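Local coordinates for vanadium-dependent haloperoxidase (Zobellia galactanivorans, PDB 4CIT), which probably oxidises iodide with hydrogen peroxide at a bound vanadate, as a bacterial vanadium-dependent iodoperoxidase of the PAP2 superfamily, at residues Gly189-Thr194 / Pro360-Thr365; Pro226-Ser229 / Ala235-Lys238; Leu240-Asp245 / Ser417-Gly422; Thr342-Asn345 / Ser351-Pro354. One frame throughout, in Å; residues are numbered along the deposited sequence. Where two conformers were deposited one is given.

Contact 1 (Gly189-Thr194 / Pro360-Thr365); sequences GRWQPT and PFPEYT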
loop_
_atom_site.group_PDB
_atom_site.type_symbol
_atom_site.label_atom_id
_atom_site.label_comp_id
_atom_site.label_asym_id
_atom_site.label_seq_id
_atom_site.Cartn_x
_atom_site.Cartn_y
_atom_site.Cartn_z
ATOM N N GLY A 189 -20.678 -20.207 -8.667
ATOM C CA GLY A 189 -20.168 -19.083 -7.834
ATOM C C GLY A 189 -18.719 -18.690 -8.099
ATOM O O GLY A 189 -18.180 -17.778 -7.434
ATOM N N ARG A 190 -18.038 -19.398 -8.999
ATOM C CA ARG A 190 -16.658 -19.059 -9.279
ATOM C C ARG A 190 -16.495 -17.714 -10.008
ATOM O O ARG A 190 -17.298 -17.323 -10.888
ATOM C CB ARG A 190 -15.832 -20.183 -9.871
ATOM C CG ARG A 190 -15.800 -20.270 -11.364
ATOM C CD ARG A 190 -15.355 -21.689 -11.784
ATOM N NE ARG A 190 -15.753 -21.951 -13.166
ATOM C CZ ARG A 190 -14.963 -21.821 -14.229
ATOM N NH1 ARG A 190 -13.699 -21.433 -14.095
ATOM N NH2 ARG A 190 -15.436 -22.076 -15.441
ATOM N N TRP A 191 -15.440 -17.022 -9.639
ATOM C CA TRP A 191 -15.108 -15.748 -10.246
ATOM C C TRP A 191 -14.938 -15.894 -11.783
ATOM O O TRP A 191 -14.306 -16.865 -12.247
ATOM C CB TRP A 191 -13.849 -15.128 -9.669
ATOM C CG TRP A 191 -13.493 -13.794 -10.321
ATOM C CD1 TRP A 191 -14.051 -12.614 -10.136
ATOM C CD2 TRP A 191 -12.461 -13.591 -11.300
ATOM N NE1 TRP A 191 -13.459 -11.662 -10.914
ATOM C CE2 TRP A 191 -12.470 -12.237 -11.645
ATOM C CE3 TRP A 191 -11.551 -14.451 -11.914
ATOM C CZ2 TRP A 191 -11.623 -11.694 -12.584
ATOM C CZ3 TRP A 191 -10.676 -13.914 -12.871
ATOM C CH2 TRP A 191 -10.699 -12.560 -13.180
ATOM N N GLN A 192 -15.539 -14.970 -12.486
ATOM C CA GLN A 192 -15.389 -14.798 -13.930
ATOM C C GLN A 192 -14.773 -13.443 -14.262
ATOM O O GLN A 192 -15.134 -12.411 -13.674
ATOM C CB GLN A 192 -16.776 -14.747 -14.594
ATOM C CG GLN A 192 -17.548 -15.984 -14.569
ATOM C CD GLN A 192 -18.865 -15.768 -15.300
ATOM O OE1 GLN A 192 -19.003 -14.893 -16.161
ATOM N NE2 GLN A 192 -19.829 -16.428 -14.827
ATOM N N PRO A 193 -13.890 -13.390 -15.260
ATOM C CA PRO A 193 -13.541 -12.086 -15.727
ATOM C C PRO A 193 -14.747 -11.280 -16.177
ATOM O O PRO A 193 -15.771 -11.868 -16.583
ATOM C CB PRO A 193 -12.611 -12.345 -16.942
ATOM C CG PRO A 193 -12.022 -13.665 -16.710
ATOM C CD PRO A 193 -13.181 -14.432 -16.020
ATOM N N THR A 194 -14.624 -9.988 -15.992
ATOM C CA THR A 194 -15.737 -9.022 -16.157
ATOM C C THR A 194 -15.511 -8.006 -17.238
ATOM O O THR A 194 -14.406 -7.611 -17.506
ATOM C CB THR A 194 -15.976 -8.261 -14.800
ATOM O OG1 THR A 194 -14.755 -7.740 -14.268
ATOM C CG2 THR A 194 -16.561 -9.216 -13.708
ATOM N N PRO A 360 -10.227 -6.475 -11.962
ATOM C CA PRO A 360 -10.035 -7.801 -12.473
ATOM C C PRO A 360 -9.437 -8.813 -11.537
ATOM O O PRO A 360 -8.350 -9.305 -11.763
ATOM C CB PRO A 360 -9.088 -7.574 -13.668
ATOM C CG PRO A 360 -8.246 -6.419 -13.220
ATOM C CD PRO A 360 -9.173 -5.527 -12.397
ATOM N N PHE A 361 -10.165 -9.178 -10.494
ATOM C CA PHE A 361 -9.732 -10.153 -9.544
ATOM C C PHE A 361 -10.911 -10.579 -8.692
ATOM O O PHE A 361 -11.941 -9.809 -8.643
ATOM C CB PHE A 361 -8.518 -9.746 -8.695
ATOM C CG PHE A 361 -8.478 -8.321 -8.293
ATOM C CD1 PHE A 361 -9.156 -7.886 -7.180
ATOM C CD2 PHE A 361 -7.735 -7.430 -9.020
ATOM C CE1 PHE A 361 -9.085 -6.596 -6.748
ATOM C CE2 PHE A 361 -7.664 -6.118 -8.651
ATOM C CZ PHE A 361 -8.375 -5.671 -7.526
ATOM N N PRO A 362 -10.836 -11.763 -8.060
ATOM C CA PRO A 362 -11.954 -12.245 -7.280
ATOM C C PRO A 362 -12.363 -11.314 -6.129
ATOM O O PRO A 362 -11.620 -10.422 -5.695
ATOM C CB PRO A 362 -11.485 -13.592 -6.756
ATOM C CG PRO A 362 -10.530 -14.028 -7.794
ATOM C CD PRO A 362 -9.807 -12.797 -8.130
ATOM N N GLU A 363 -13.554 -11.536 -5.659
ATOM C CA GLU A 363 -14.298 -10.602 -4.801
ATOM C C GLU A 363 -13.940 -10.571 -3.296
ATOM O O GLU A 363 -14.028 -9.478 -2.678
ATOM C CB GLU A 363 -15.772 -10.808 -5.006
ATOM C CG GLU A 363 -16.629 -9.688 -4.477
ATOM C CD GLU A 363 -16.922 -9.716 -3.030
ATOM O OE1 GLU A 363 -16.917 -10.803 -2.384
ATOM O OE2 GLU A 363 -17.264 -8.618 -2.533
ATOM N N TYR A 364 -13.552 -11.675 -2.690
ATOM C CA TYR A 364 -13.611 -11.754 -1.221
ATOM C C TYR A 364 -12.226 -12.075 -0.669
ATOM O O TYR A 364 -11.662 -13.045 -1.088
ATOM C CB TYR A 364 -14.578 -12.873 -0.816
ATOM C CG TYR A 364 -14.807 -13.051 0.663
ATOM C CD1 TYR A 364 -15.706 -12.313 1.360
ATOM C CD2 TYR A 364 -14.047 -13.993 1.382
ATOM C CE1 TYR A 364 -15.919 -12.516 2.718
ATOM C CE2 TYR A 364 -14.240 -14.219 2.713
ATOM C CZ TYR A 364 -15.167 -13.485 3.379
ATOM O OH TYR A 364 -15.419 -13.720 4.694
ATOM N N THR A 365 -11.675 -11.352 0.253
ATOM C CA THR A 365 -12.187 -10.097 0.851
ATOM C C THR A 365 -11.719 -8.892 0.014
ATOM O O THR A 365 -10.928 -9.036 -0.949
ATOM C CB THR A 365 -11.612 -9.959 2.279
ATOM O OG1 THR A 365 -10.199 -10.260 2.197
ATOM C CG2 THR A 365 -12.362 -10.836 3.266
#
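Swung trans to its backbone N (chi1 179°) and with its indole plane set by chi2 of 76°, Trp191 lays one face over the backbone of Phe361 and Pro362, in a loop that lines the vanadate pocket of the PAP2-type helical fold. Pro362 CA stands over the five-membered ring as a CH-pi contact, 3.8 Å from its centroid and 23° off the normal. The pyrrolidine crosses the indole at about a right angle, bringing Pro362 CG to 3.9 Å from Trp191 CG. Farther out, Phe361 C lies 3.5 Å above the same face, offset toward the rim, while Trp191 CZ2 approaches Pro360 C obliquely at 3.8 Å. Pro193 N lies over the rim of the opposite face. The Phe361 side chain leaves the other way, to about 4 Å from a bound vanadate, and its carbonyl accepts a bond from Arg339 NE; Lys332 NZ bonds both Pro362 O and Thr365 O. Replacing Trp191 by an alanine would probably open a gap behind the backbone of Phe361 and Pro362, leaving this wall of the pocket less firmly backed. The one polar approach is Trp191 NE1 to Phe361 O at 3.3 Å, where the poor angle excludes a hydrogen bond.

Contact 2 (Pro226-Ser229 / Ala235-Lys238); sequences PAYS and AFYK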
loop_
_atom_site.group_PDB
_atom_site.type_symbol
_atom_site.label_atom_id
_atom_site.label_comp_id
_atom_site.label_asym_id
_atom_site.label_seq_id
_atom_site.Cartn_x
_atom_site.Cartn_y
_atom_site.Cartn_z
ATOM N N PRO A 226 -20.381 -16.063 2.467
ATOM C CA PRO A 226 -21.613 -16.773 2.298
ATOM C C PRO A 226 -21.679 -17.552 1.033
ATOM O O PRO A 226 -21.142 -17.126 -0.007
ATOM C CB PRO A 226 -22.700 -15.670 2.311
ATOM C CG PRO A 226 -22.017 -14.407 2.500
ATOM C CD PRO A 226 -20.550 -14.633 2.741
ATOM N N ALA A 227 -22.242 -18.754 1.148
ATOM C CA ALA A 227 -22.333 -19.643 -0.043
ATOM C C ALA A 227 -23.136 -18.971 -1.175
ATOM O O ALA A 227 -24.212 -18.476 -0.950
ATOM C CB ALA A 227 -22.994 -20.937 0.317
ATOM N N TYR A 228 -22.570 -18.977 -2.343
ATOM C CA TYR A 228 -23.286 -18.547 -3.536
ATOM C C TYR A 228 -24.666 -19.274 -3.587
ATOM O O TYR A 228 -24.809 -20.545 -3.462
ATOM C CB TYR A 228 -22.485 -18.874 -4.768
ATOM C CG TYR A 228 -23.231 -18.613 -6.048
ATOM C CD1 TYR A 228 -23.252 -17.362 -6.582
ATOM C CD2 TYR A 228 -23.931 -19.598 -6.709
ATOM C CE1 TYR A 228 -23.869 -17.091 -7.759
ATOM C CE2 TYR A 228 -24.602 -19.299 -7.907
ATOM C CZ TYR A 228 -24.541 -18.005 -8.406
ATOM O OH TYR A 228 -25.196 -17.605 -9.521
ATOM N N SER A 229 -25.693 -18.475 -3.768
ATOM C CA SER A 229 -27.025 -19.007 -3.848
ATOM C C SER A 229 -27.942 -17.967 -4.428
ATOM O O SER A 229 -27.775 -16.801 -4.138
ATOM C CB SER A 229 -27.519 -19.396 -2.436
ATOM O OG SER A 229 -28.871 -19.845 -2.483
ATOM N N ALA A 235 -28.269 -16.022 2.585
ATOM C CA ALA A 235 -27.405 -14.882 2.962
ATOM C C ALA A 235 -26.778 -14.246 1.686
ATOM O O ALA A 235 -26.740 -13.014 1.571
ATOM C CB ALA A 235 -26.296 -15.278 3.981
ATOM N N PHE A 236 -26.350 -15.045 0.709
ATOM C CA PHE A 236 -25.720 -14.545 -0.485
ATOM C C PHE A 236 -26.690 -13.652 -1.255
ATOM O O PHE A 236 -26.384 -12.509 -1.663
ATOM C CB PHE A 236 -25.170 -15.648 -1.360
ATOM C CG PHE A 236 -24.429 -15.142 -2.587
ATOM C CD1 PHE A 236 -25.145 -14.850 -3.733
ATOM C CD2 PHE A 236 -23.076 -14.803 -2.547
ATOM C CE1 PHE A 236 -24.511 -14.360 -4.855
ATOM C CE2 PHE A 236 -22.437 -14.259 -3.649
ATOM C CZ PHE A 236 -23.170 -14.048 -4.821
ATOM N N TYR A 237 -27.902 -14.139 -1.418
ATOM C CA TYR A 237 -28.888 -13.407 -2.181
ATOM C C TYR A 237 -29.224 -12.088 -1.503
ATOM O O TYR A 237 -29.380 -11.047 -2.173
ATOM C CB TYR A 237 -30.147 -14.257 -2.422
ATOM C CG TYR A 237 -30.893 -13.784 -3.668
ATOM C CD1 TYR A 237 -30.434 -14.139 -4.925
ATOM C CD2 TYR A 237 -32.024 -12.991 -3.583
ATOM C CE1 TYR A 237 -31.076 -13.745 -6.078
ATOM C CE2 TYR A 237 -32.692 -12.577 -4.752
ATOM C CZ TYR A 237 -32.197 -12.971 -5.988
ATOM O OH TYR A 237 -32.808 -12.573 -7.166
ATOM N N LYS A 238 -29.338 -12.098 -0.186
ATOM C CA LYS A 238 -29.524 -10.873 0.523
ATOM C C LYS A 238 -28.447 -9.869 0.223
ATOM O O LYS A 238 -28.716 -8.688 0.032
ATOM C CB LYS A 238 -29.755 -11.094 2.020
ATOM C CG LYS A 238 -31.098 -11.830 2.182
ATOM C CD LYS A 238 -31.510 -11.950 3.640
ATOM C CE LYS A 238 -32.779 -12.770 3.802
ATOM N NZ LYS A 238 -32.861 -13.177 5.220
HETATM O O HOH W 1 -26.066 -17.768 0.991
#
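Phe236, in the first turn of helix 235-253, is the knob of this contact, and the bent chain Pro226-Ser229 is the hollow that receives it. The backbone of Tyr228 floors the hollow: its CA stands over the Phe236 ring, 4.0 Å from the centroid, in a CH-pi contact. At one end Ala227 O presses against Phe236 CB at only 3.0 Å, a tight fit. At the ring edge, near its plane, Ser229 O comes to 3.3 Å from Phe236 CD1; this buried carbonyl has no partner in the model. The Tyr228 ring leans on the far end of the knob, CD1 to Phe236 CE1 3.7 Å, with the two planes inclined at 56°, and continues onto Val343 and His347 of helix 340-347. A smaller bump completes the fit, Pro226 CB meeting Ala235 CB at 4.0 Å. Beside the knob a water bridges the two chains, donating to Ala227 O and accepting from Phe236 N, each at 2.8 Å. The arrangement is that of a loop folding back over the start of the helix it leads into, with an aromatic side chain packed into the turned-back loop and a water serving a first-turn N-H.

Contact 3 (Leu240-Asp245 / Ser417-Gly422); sequences LKEVYD and SRMYGG. With VO4 (vanadate ion), chain D.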
loop_
_atom_site.group_PDB
_atom_site.type_symbol
_atom_site.label_atom_id
_atom_site.label_comp_id
_atom_site.label_asym_id
_atom_site.label_seq_id
_atom_site.Cartn_x
_atom_site.Cartn_y
_atom_site.Cartn_z
ATOM N N LEU A 240 -26.439 -9.744 -2.406
ATOM C CA LEU A 240 -26.486 -9.413 -3.838
ATOM C C LEU A 240 -27.539 -8.368 -4.060
ATOM O O LEU A 240 -27.355 -7.345 -4.749
ATOM C CB LEU A 240 -26.925 -10.693 -4.592
ATOM C CG LEU A 240 -27.035 -10.548 -6.085
ATOM C CD1 LEU A 240 -25.665 -10.269 -6.629
ATOM C CD2 LEU A 240 -27.622 -11.807 -6.708
ATOM N N LYS A 241 -28.682 -8.588 -3.390
ATOM C CA LYS A 241 -29.784 -7.656 -3.476
ATOM C C LYS A 241 -29.462 -6.297 -2.898
ATOM O O LYS A 241 -29.868 -5.280 -3.433
ATOM C CB LYS A 241 -31.048 -8.245 -2.826
ATOM C CG LYS A 241 -32.336 -7.415 -2.995
ATOM C CD LYS A 241 -33.472 -7.768 -2.030
ATOM C CE LYS A 241 -34.811 -7.167 -2.463
ATOM N NZ LYS A 241 -34.973 -5.734 -2.090
ATOM N N GLU A 242 -28.705 -6.245 -1.823
ATOM C CA GLU A 242 -28.190 -5.009 -1.279
ATOM C C GLU A 242 -27.333 -4.201 -2.298
ATOM O O GLU A 242 -27.556 -3.101 -2.468
ATOM C CB GLU A 242 -27.427 -5.298 0.035
ATOM C CG GLU A 242 -26.916 -3.981 0.589
ATOM C CD GLU A 242 -25.992 -4.033 1.802
ATOM O OE1 GLU A 242 -25.474 -5.107 2.154
ATOM O OE2 GLU A 242 -25.742 -2.915 2.387
ATOM N N VAL A 243 -26.348 -4.814 -2.945
ATOM C CA VAL A 243 -25.554 -4.234 -4.000
ATOM C C VAL A 243 -26.424 -3.626 -5.062
ATOM O O VAL A 243 -26.243 -2.477 -5.487
ATOM C CB VAL A 243 -24.514 -5.224 -4.572
ATOM C CG1 VAL A 243 -23.719 -4.508 -5.683
ATOM C CG2 VAL A 243 -23.552 -5.615 -3.457
ATOM N N TYR A 244 -27.377 -4.429 -5.499
ATOM C CA TYR A 244 -28.301 -4.058 -6.598
ATOM C C TYR A 244 -29.094 -2.829 -6.203
ATOM O O TYR A 244 -29.130 -1.812 -6.936
ATOM C CB TYR A 244 -29.202 -5.244 -6.851
ATOM C CG TYR A 244 -30.217 -4.992 -7.937
ATOM C CD1 TYR A 244 -29.861 -5.028 -9.243
ATOM C CD2 TYR A 244 -31.528 -4.755 -7.618
ATOM C CE1 TYR A 244 -30.784 -4.824 -10.284
ATOM C CE2 TYR A 244 -32.472 -4.583 -8.644
ATOM C CZ TYR A 244 -32.062 -4.568 -9.969
ATOM O OH TYR A 244 -32.958 -4.395 -11.016
ATOM N N ASP A 245 -29.683 -2.881 -5.034
ATOM C CA ASP A 245 -30.568 -1.844 -4.475
ATOM C C ASP A 245 -29.843 -0.507 -4.153
ATOM O O ASP A 245 -30.321 0.596 -4.449
ATOM C CB ASP A 245 -31.328 -2.285 -3.189
ATOM C CG ASP A 245 -32.398 -3.348 -3.463
ATOM O OD1 ASP A 245 -32.803 -3.536 -4.650
ATOM O OD2 ASP A 245 -32.853 -4.008 -2.511
ATOM N N SER A 417 -17.084 2.719 0.433
ATOM C CA SER A 417 -17.037 3.208 -0.957
ATOM C C SER A 417 -17.184 2.078 -1.933
ATOM O O SER A 417 -17.676 2.306 -3.024
ATOM C CB SER A 417 -15.769 3.960 -1.247
ATOM O OG SER A 417 -14.714 3.071 -1.428
ATOM N N ARG A 418 -16.756 0.868 -1.544
ATOM C CA ARG A 418 -16.880 -0.303 -2.420
ATOM C C ARG A 418 -18.313 -0.843 -2.556
ATOM O O ARG A 418 -18.577 -1.482 -3.563
ATOM C CB ARG A 418 -15.933 -1.423 -1.991
ATOM C CG ARG A 418 -14.532 -0.904 -1.701
ATOM C CD ARG A 418 -13.902 -0.097 -2.811
ATOM N NE ARG A 418 -13.368 -0.982 -3.896
ATOM C CZ ARG A 418 -13.042 -0.616 -5.119
ATOM N NH1 ARG A 418 -13.204 0.622 -5.557
ATOM N NH2 ARG A 418 -12.496 -1.540 -5.981
ATOM N N MET A 419 -19.160 -0.549 -1.578
ATOM C CA MET A 419 -20.594 -0.865 -1.653
ATOM C C MET A 419 -21.253 0.140 -2.556
ATOM O O MET A 419 -21.993 -0.267 -3.516
ATOM C CB MET A 419 -21.242 -0.850 -0.260
ATOM C CG MET A 419 -22.760 -0.974 -0.340
ATOM S SD MET A 419 -23.407 -2.495 -1.049
ATOM C CE MET A 419 -22.526 -3.661 0.046
ATOM N N TYR A 420 -20.942 1.428 -2.341
ATOM C CA TYR A 420 -21.478 2.457 -3.273
ATOM C C TYR A 420 -21.013 2.211 -4.651
ATOM O O TYR A 420 -21.715 2.555 -5.610
ATOM C CB TYR A 420 -21.029 3.835 -2.865
ATOM C CG TYR A 420 -21.346 4.242 -1.427
ATOM C CD1 TYR A 420 -22.474 3.773 -0.780
ATOM C CD2 TYR A 420 -20.566 5.211 -0.761
ATOM C CE1 TYR A 420 -22.802 4.186 0.524
ATOM C CE2 TYR A 420 -20.874 5.614 0.541
ATOM C CZ TYR A 420 -21.971 5.120 1.158
ATOM O OH TYR A 420 -22.335 5.531 2.419
ATOM N N GLY A 421 -19.794 1.654 -4.785
ATOM C CA GLY A 421 -19.263 1.407 -6.084
ATOM C C GLY A 421 -19.824 0.228 -6.880
ATOM O O GLY A 421 -19.562 0.145 -8.113
ATOM N N GLY A 422 -20.562 -0.664 -6.230
ATOM C CA GLY A 422 -21.221 -1.819 -6.874
ATOM C C GLY A 422 -20.350 -2.966 -7.183
ATOM O O GLY A 422 -20.733 -3.823 -7.961
HETATM O O2 VO4 D . -11.968 -3.347 -2.796
HETATM O O HOH W 2 -24.008 -0.807 -5.373
#
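Two backbone carbonyls on different helices, Val243 O and Met419 O, share a single water that donates to both, at 2.8 Å each, while the side chains of the same residues touch beside it. The bridge joins helix 235-253 to the end of helix 407-420, where the S-R-x5-H signature of the PAP2 superfamily begins with Ser417 and Arg418 and reaches the pocket residue His424. Met419 bends at chi2 (63°) and again at chi3 (54°), which folds the thioether across the neighbouring helix. Its SD lies 3.9 Å from Val243 CG2, the two side chains crossing obliquely. The methyl CE goes on to the extended Glu242 chain, crossing it at about a right angle, 3.9 Å from OE1; the carboxylate itself is held by a salt bridge from OE2 to Arg426 NH2. Val243 CG1 rests against Gly422 O at 3.8 Å. Gly422, the first residue to leave helical phi/psi, has positive phi in a Schellman motif, and its N-H returns to Met419 O at 3.1 Å, so that carbonyl takes both a backbone bond and the water. At Gly421 a side chain would be crowded by Ser417 O. Arg418 leaves this helix end on the far side, toward the pocket. Bent at chi2 and chi3, and bound to Asp267 through NH1, Arg418 directs NE to a vanadate oxygen, O2, at 3.0 Å, with an N-H...O angle of 145°.

Contact 4 (Thr342-Asn345 / Ser351-Pro354); sequences TVIN and SWKP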
loop_
_atom_site.group_PDB
_atom_site.type_symbol
_atom_site.label_atom_id
_atom_site.label_comp_id
_atom_site.label_asym_id
_atom_site.label_seq_id
_atom_site.Cartn_x
_atom_site.Cartn_y
_atom_site.Cartn_z
ATOM N N THR A 342 -21.634 -9.663 -12.420
ATOM C CA THR A 342 -21.765 -10.945 -13.133
ATOM C C THR A 342 -23.076 -11.667 -12.736
ATOM O O THR A 342 -23.869 -12.052 -13.608
ATOM C CB THR A 342 -20.580 -11.823 -12.824
ATOM O OG1 THR A 342 -19.360 -11.030 -12.978
ATOM C CG2 THR A 342 -20.573 -13.030 -13.759
ATOM N N VAL A 343 -23.367 -11.742 -11.433
ATOM C CA VAL A 343 -24.539 -12.448 -10.964
ATOM C C VAL A 343 -25.773 -11.628 -11.263
ATOM O O VAL A 343 -26.795 -12.163 -11.736
ATOM C CB VAL A 343 -24.491 -12.747 -9.428
ATOM C CG1 VAL A 343 -25.603 -13.700 -9.080
ATOM C CG2 VAL A 343 -23.121 -13.381 -9.054
ATOM N N ILE A 344 -25.648 -10.337 -11.101
ATOM C CA ILE A 344 -26.818 -9.472 -11.365
ATOM C C ILE A 344 -27.151 -9.520 -12.868
ATOM O O ILE A 344 -28.357 -9.651 -13.221
ATOM C CB ILE A 344 -26.606 -8.020 -10.851
ATOM C CG1 ILE A 344 -26.622 -7.979 -9.280
ATOM C CG2 ILE A 344 -27.639 -7.106 -11.496
ATOM C CD1 ILE A 344 -25.914 -6.753 -8.800
ATOM N N ASN A 345 -26.178 -9.347 -13.763
ATOM C CA ASN A 345 -26.488 -9.314 -15.191
ATOM C C ASN A 345 -26.949 -10.691 -15.732
ATOM O O ASN A 345 -27.834 -10.720 -16.616
ATOM C CB ASN A 345 -25.340 -8.813 -16.033
ATOM C CG ASN A 345 -25.070 -7.336 -15.801
ATOM O OD1 ASN A 345 -26.013 -6.511 -15.538
ATOM N ND2 ASN A 345 -23.895 -6.979 -15.981
ATOM N N SER A 351 -29.580 -4.987 -17.682
ATOM C CA SER A 351 -29.259 -3.584 -17.906
ATOM C C SER A 351 -28.477 -2.913 -16.721
ATOM O O SER A 351 -27.946 -1.768 -16.891
ATOM C CB SER A 351 -30.541 -2.802 -18.149
ATOM O OG SER A 351 -31.206 -2.535 -16.884
ATOM N N TRP A 352 -28.355 -3.600 -15.611
ATOM C CA TRP A 352 -27.725 -2.979 -14.449
ATOM C C TRP A 352 -26.236 -2.819 -14.634
ATOM O O TRP A 352 -25.564 -3.732 -15.189
ATOM C CB TRP A 352 -28.016 -3.834 -13.230
ATOM C CG TRP A 352 -27.636 -3.311 -11.873
ATOM C CD1 TRP A 352 -28.410 -2.608 -11.008
ATOM C CD2 TRP A 352 -26.349 -3.447 -11.242
ATOM N NE1 TRP A 352 -27.707 -2.406 -9.786
ATOM C CE2 TRP A 352 -26.436 -2.893 -9.943
ATOM C CE3 TRP A 352 -25.150 -4.057 -11.622
ATOM C CZ2 TRP A 352 -25.423 -2.948 -9.047
ATOM C CZ3 TRP A 352 -24.132 -4.064 -10.715
ATOM C CH2 TRP A 352 -24.275 -3.504 -9.451
ATOM N N LYS A 353 -25.706 -1.680 -14.147
ATOM C CA LYS A 353 -24.263 -1.434 -14.173
ATOM C C LYS A 353 -23.819 -0.869 -12.846
ATOM O O LYS A 353 -24.487 -0.043 -12.298
ATOM C CB LYS A 353 -23.909 -0.419 -15.233
ATOM C CG LYS A 353 -24.334 -0.859 -16.646
ATOM C CD LYS A 353 -23.604 -2.099 -17.101
ATOM C CE LYS A 353 -24.061 -2.518 -18.535
ATOM N NZ LYS A 353 -23.973 -1.322 -19.415
ATOM N N PRO A 354 -22.659 -1.278 -12.374
ATOM C CA PRO A 354 -22.133 -0.722 -11.173
ATOM C C PRO A 354 -21.676 0.696 -11.378
ATOM O O PRO A 354 -21.344 1.074 -12.502
ATOM C CB PRO A 354 -20.936 -1.658 -10.858
ATOM C CG PRO A 354 -20.536 -2.189 -12.168
ATOM C CD PRO A 354 -21.822 -2.307 -12.958
#
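Ile344 and Trp352 meet methyl to ring, and the conformer of each explains the fit. The Ile344 CG1 branch lies beside the backbone N (chi1 -70°) and extends at chi2, which carries CD1 over the six-membered ring of Trp352. There it forms a CH-pi contact, 3.7 Å from the centroid and 10° off the normal. The other branch, CG2, touches the root of the indole, 3.7 Å from Trp352 CB and 3.8 Å from its CG. One isoleucine therefore follows the tryptophan from CB to the outer ring, its two methyls spaced along the indole. Trp352, with chi1 at -172°, directs its ring back toward helix 340-347 from the loop that follows this helix within the PAP2 family region. Its NE1 probably bonds to Tyr244 O, and its ring stacks with that of Tyr244 on helix 235-253. A leucine in place of Trp352 is likely to leave Tyr244 O without its indole donor and Ile344 CD1 without the aromatic face it rests on. Between Ile344 and Trp352 the contact is apolar, CH-pi and van der Waals; the methyls contribute apolar contact only, while the directional NE1 bond and the Tyr244 stack probably set how the indole is turned.

How the contacts relate
All four contacts lie on the same side of the chain's centre; contacts 2 to 4 use helices 235-253 and 340-347, and contact 1 packs against the second. Contacts 3 and 4 are nearest neighbours, their centres 11 Å apart, joined by the indole bond, by Leu240 CD1 packing 3.6 Å from Ile344 CG1 and by Pro354 CB packing 3.6 Å from Gly422 O. Contact 2 starts the helix that contact 3 continues, and reaches contact 1 where Gly189 CA lies 3.6 Å from Tyr228 CG. Thr342 of contact 4 packs on Gln192 and Thr194 of contact 1. Vanadate is approached from two contacts, by Phe361 in contact 1 and Arg418 in contact 3; the Trp352 side chain stays about 13 Å from a bound vanadate.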